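Local coordinates for methanol--corrinoid protein co-methyltransferase (Methanosarcina barkeri, PDB 2I2X) that transfers the methyl group of methanol to the cob(I)amide cofactor bound by its partner MtaC, opening the methanol pathway of methanogenesis, at residues 216-219 / 223-226; 186-191 / 244-249. All blocks are in the same frame, centred on the assembly; numbering follows the deposited sequence.

Interaction 1. Residues 216-219 / 223-226; sequences GDTD and ANTA
Asp219 reaches along the start of helix 220-230 to Ala223, whose N donates to Asp219 OD2 at 3.0 Å (N-H...O angle 161°). The bond is nearly straight, yet the donor stands 58° out of the carboxylate plane, approaching OD2 from above. Asp219 CG lies anti to its own nitrogen (chi1 -152°), which swings the carboxylate over the first turn. Packing is tight here, as Ala223 CB also touches OD2 at 3.5 Å. The other oxygen, Asp219 OD1, forms a salt bridge with Arg253. With an alanine at Asp219, Ala223 N would probably lose its carboxylate acceptor and Arg253 one of its anionic mates.

The other half of the contact is looser, though also buried: Thr218 CG2 comes only to 4.3 Å from Asn224 ND2. That amide looks elsewhere, bonding the carbonyl of Cys269, a zinc ligand, and lying about 4 Å from the zinc by nearest atoms. Residues 217-219 form the beta-to-alpha connection from TIM-barrel strand 213-216 to helix 220-230, which opens with the zinc ligand Cys220 and carries Thr225, which touches the corrinoid. Helix 240-259 lies against Asp219 and Ala223, helix 181-210 touches Asp219 through Ile188, and helix 169-176 meets Thr225 and Ala226.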
loop_
_atom_site.group_PDB
_atom_site.type_symbol
_atom_site.label_atom_id
_atom_site.label_comp_id
_atom_site.label_asym_id
_atom_site.label_seq_id
_atom_site.Cartn_x
_atom_site.Cartn_y
_atom_site.Cartn_z
ATOM N N GLY A 216 4.206 -17.312 -19.679
ATOM C CA GLY A 216 2.861 -17.874 -19.519
ATOM C C GLY A 216 1.793 -16.794 -19.457
ATOM O O GLY A 216 2.112 -15.606 -19.417
ATOM N N ASP A 217 0.537 -17.238 -19.406
ATOM C CA ASP A 217 -0.697 -16.445 -19.609
ATOM C C ASP A 217 -1.501 -16.466 -18.297
ATOM O O ASP A 217 -0.976 -16.850 -17.255
ATOM C CB ASP A 217 -1.515 -17.151 -20.708
ATOM C CG ASP A 217 -2.421 -16.218 -21.492
ATOM O OD1 ASP A 217 -3.295 -15.550 -20.908
ATOM O OD2 ASP A 217 -2.287 -16.197 -22.729
ATOM N N THR A 218 -2.773 -16.092 -18.351
ATOM C CA THR A 218 -3.652 -16.030 -17.165
ATOM C C THR A 218 -5.028 -15.947 -17.682
ATOM O O THR A 218 -5.306 -15.127 -18.577
ATOM C CB THR A 218 -3.699 -14.618 -16.526
ATOM O OG1 THR A 218 -2.409 -14.122 -16.308
ATOM C CG2 THR A 218 -4.431 -14.611 -15.256
ATOM N N ASP A 219 -5.923 -16.659 -17.019
ATOM C CA ASP A 219 -7.311 -16.480 -17.341
ATOM C C ASP A 219 -7.986 -15.237 -16.784
ATOM O O ASP A 219 -9.199 -15.280 -16.497
ATOM C CB ASP A 219 -8.129 -17.678 -16.970
ATOM C CG ASP A 219 -9.328 -17.816 -17.854
ATOM O OD1 ASP A 219 -9.181 -17.582 -19.087
ATOM O OD2 ASP A 219 -10.413 -18.136 -17.320
ATOM N N ALA A 223 -11.878 -16.067 -15.668
ATOM C CA ALA A 223 -11.862 -16.364 -14.236
ATOM C C ALA A 223 -11.740 -15.126 -13.251
ATOM O O ALA A 223 -12.535 -15.052 -12.292
ATOM C CB ALA A 223 -10.847 -17.458 -13.907
ATOM N N ASN A 224 -10.832 -14.162 -13.487
ATOM C CA ASN A 224 -10.782 -13.027 -12.548
ATOM C C ASN A 224 -12.030 -12.149 -12.628
ATOM O O ASN A 224 -12.503 -11.665 -11.590
ATOM C CB ASN A 224 -9.455 -12.203 -12.543
ATOM C CG ASN A 224 -8.219 -13.033 -12.051
ATOM O OD1 ASN A 224 -8.351 -14.036 -11.286
ATOM N ND2 ASN A 224 -7.008 -12.619 -12.512
ATOM N N THR A 225 -12.576 -11.971 -13.841
ATOM C CA THR A 225 -13.833 -11.248 -14.007
ATOM C C THR A 225 -14.930 -11.912 -13.165
ATOM O O THR A 225 -15.674 -11.235 -12.437
ATOM C CB THR A 225 -14.295 -11.083 -15.488
ATOM O OG1 THR A 225 -13.311 -10.368 -16.263
ATOM C CG2 THR A 225 -15.634 -10.283 -15.546
ATOM N N ALA A 226 -15.000 -13.232 -13.217
ATOM C CA ALA A 226 -15.985 -13.916 -12.395
ATOM C C ALA A 226 -15.743 -13.624 -10.904
ATOM O O ALA A 226 -16.687 -13.386 -10.153
ATOM C CB ALA A 226 -15.981 -15.398 -12.682
#

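Interaction 2. Residues 186-191 / 244-249; sequences YSIGCL and VIARAI
Ile188 and Ile249 meet branch to branch, their side chains crossing at about a right angle. The nearest carbons are Ile188 CB and Ile249 CG2, 3.8 Å apart. The two arms of Ile188 divide the work. Its CG2 methyl rests on the backbone, 3.8 Å from Ile249 O, while the CG1 arm runs out extended (chi2 169°) and brings CD1 to 4.2 Å from Ala246 CB, one turn earlier on the partner helix. Ile249 CG2 presses on the backbone of the facing helix, 3.5 Å from Gly189 N. A beta carbon built on Gly189 would come to 3.4 Å from Ile249 CG2, a tight fit, so the absence of a side chain there suits this close approach.

Behind this first shell, helices 181-210 and 240-259 run side by side outside the barrel, with strand 213-216 between them in the chain; the segment axes, 7° apart in direction and 9.6 Å at closest approach, fit the parallel course of such barrel helices. Segment 186-191 contains a wider pi-type turn, in which Tyr186 O accepts from both Cys190 N at 2.9 Å and Leu191 N at 2.8 Å. Further out, Ala226 of helix 220-230 packs on Ala246, and Ala397 of helix 389-409 on Ile249.

Every side chain at the interface is aliphatic, and the two segments bury 168 Å² between them without a polar bond. Arg247, whose beta carbon faces away, forms a salt bridge with Glu272. Cohesion across these segments probably rests on apolar burial and van der Waals fit of methyl groups and backbone, rather than on directional bonds.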
loop_
_atom_site.group_PDB
_atom_site.type_symbol
_atom_site.label_atom_id
_atom_site.label_comp_id
_atom_site.label_asym_id
_atom_site.label_seq_id
_atom_site.Cartn_x
_atom_site.Cartn_y
_atom_site.Cartn_z
ATOM N N TYR A 186 -17.646 -23.710 -22.245
ATOM C CA TYR A 186 -17.331 -23.541 -23.637
ATOM C C TYR A 186 -16.364 -22.381 -23.832
ATOM O O TYR A 186 -15.315 -22.550 -24.475
ATOM C CB TYR A 186 -18.627 -23.366 -24.445
ATOM C CG TYR A 186 -18.456 -23.144 -25.921
ATOM C CD1 TYR A 186 -17.911 -24.133 -26.747
ATOM C CD2 TYR A 186 -18.911 -21.959 -26.524
ATOM C CE1 TYR A 186 -17.810 -23.941 -28.153
ATOM C CE2 TYR A 186 -18.801 -21.752 -27.925
ATOM C CZ TYR A 186 -18.258 -22.749 -28.711
ATOM O OH TYR A 186 -18.138 -22.531 -30.052
ATOM N N SER A 187 -16.716 -21.213 -23.295
ATOM C CA SER A 187 -15.869 -20.013 -23.411
ATOM C C SER A 187 -14.469 -20.203 -22.892
ATOM O O SER A 187 -13.497 -19.911 -23.586
ATOM C CB SER A 187 -16.496 -18.788 -22.720
ATOM O OG SER A 187 -16.921 -19.107 -21.423
ATOM N N ILE A 188 -14.363 -20.735 -21.688
ATOM C CA ILE A 188 -13.058 -20.848 -21.050
ATOM C C ILE A 188 -12.343 -22.124 -21.493
ATOM O O ILE A 188 -11.228 -22.096 -22.028
ATOM C CB ILE A 188 -13.179 -20.824 -19.470
ATOM C CG1 ILE A 188 -13.985 -19.603 -18.990
ATOM C CG2 ILE A 188 -11.825 -20.926 -18.835
ATOM C CD1 ILE A 188 -14.363 -19.660 -17.516
ATOM N N GLY A 189 -12.984 -23.250 -21.237
ATOM C CA GLY A 189 -12.398 -24.552 -21.566
ATOM C C GLY A 189 -12.169 -24.775 -23.056
ATOM O O GLY A 189 -11.111 -25.229 -23.443
ATOM N N CYS A 190 -13.131 -24.428 -23.901
ATOM C CA CYS A 190 -12.982 -24.768 -25.316
ATOM C C CYS A 190 -12.395 -23.636 -26.147
ATOM O O CYS A 190 -11.270 -23.748 -26.665
ATOM C CB CYS A 190 -14.303 -25.295 -25.880
ATOM S SG CYS A 190 -14.942 -26.689 -24.865
ATOM N N LEU A 191 -13.138 -22.532 -26.255
ATOM C CA LEU A 191 -12.672 -21.448 -27.084
ATOM C C LEU A 191 -11.335 -20.991 -26.539
ATOM O O LEU A 191 -10.346 -20.940 -27.291
ATOM C CB LEU A 191 -13.664 -20.311 -27.127
ATOM C CG LEU A 191 -15.086 -20.593 -27.606
ATOM C CD1 LEU A 191 -15.884 -19.289 -27.576
ATOM C CD2 LEU A 191 -15.133 -21.231 -29.015
ATOM N N VAL A 244 -15.812 -20.177 -8.244
ATOM C CA VAL A 244 -14.817 -21.218 -8.102
ATOM C C VAL A 244 -14.879 -22.220 -9.274
ATOM O O VAL A 244 -13.834 -22.690 -9.742
ATOM C CB VAL A 244 -14.879 -21.917 -6.702
ATOM C CG1 VAL A 244 -16.184 -22.689 -6.490
ATOM C CG2 VAL A 244 -13.705 -22.814 -6.514
ATOM N N ILE A 245 -16.093 -22.520 -9.768
ATOM C CA ILE A 245 -16.219 -23.379 -10.941
ATOM C C ILE A 245 -15.485 -22.741 -12.117
ATOM O O ILE A 245 -14.634 -23.391 -12.749
ATOM C CB ILE A 245 -17.671 -23.679 -11.279
ATOM C CG1 ILE A 245 -18.304 -24.526 -10.170
ATOM C CG2 ILE A 245 -17.771 -24.451 -12.604
ATOM C CD1 ILE A 245 -19.794 -24.627 -10.286
ATOM N N ALA A 246 -15.777 -21.469 -12.394
ATOM C CA ALA A 246 -15.046 -20.738 -13.440
ATOM C C ALA A 246 -13.539 -20.885 -13.238
ATOM O O ALA A 246 -12.821 -21.109 -14.205
ATOM C CB ALA A 246 -15.456 -19.262 -13.513
ATOM N N ARG A 247 -13.077 -20.826 -11.988
ATOM C CA ARG A 247 -11.652 -21.004 -11.697
ATOM C C ARG A 247 -11.105 -22.376 -12.050
ATOM O O ARG A 247 -10.007 -22.492 -12.613
ATOM C CB ARG A 247 -11.336 -20.721 -10.231
ATOM C CG ARG A 247 -9.853 -20.790 -9.929
ATOM C CD ARG A 247 -9.100 -19.602 -10.503
ATOM N NE ARG A 247 -9.531 -18.342 -9.880
ATOM C CZ ARG A 247 -9.214 -17.127 -10.327
ATOM N NH1 ARG A 247 -8.431 -16.997 -11.399
ATOM N NH2 ARG A 247 -9.685 -16.046 -9.699
ATOM N N ALA A 248 -11.853 -23.405 -11.694
ATOM C CA ALA A 248 -11.462 -24.765 -11.983
ATOM C C ALA A 248 -11.276 -24.999 -13.490
ATOM O O ALA A 248 -10.292 -25.589 -13.909
ATOM C CB ALA A 248 -12.484 -25.730 -11.395
ATOM N N ILE A 249 -12.207 -24.498 -14.298
ATOM C CA ILE A 249 -12.147 -24.607 -15.776
ATOM C C ILE A 249 -10.970 -23.830 -16.376
ATOM O O ILE A 249 -10.467 -24.187 -17.469
ATOM C CB ILE A 249 -13.497 -24.112 -16.410
ATOM C CG1 ILE A 249 -14.672 -24.812 -15.696
ATOM C CG2 ILE A 249 -13.509 -24.290 -17.927
ATOM C CD1 ILE A 249 -16.084 -24.649 -16.330
#

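How the interactions relate
From the N terminus the chain first runs through 186-191 on helix 181-210, then through strand 213-216 into the turn and helix 220-230 of interaction 1, and on to 244-249 in helix 240-259. Interaction 2 closes a long loop of 52 intervening residues, and interaction 1, with three between its segments, lies wholly within it; the two nest and do not cross. Their centres are 10 Å apart and they touch. Asn224 OD1 and Arg247 NH2, 2.9 Å apart, probably form a hydrogen bond, and Ala223 CB packs on Arg247 NH1 at 3.5 Å. Together they tie the zinc-side end of a barrel strand to two outer helices.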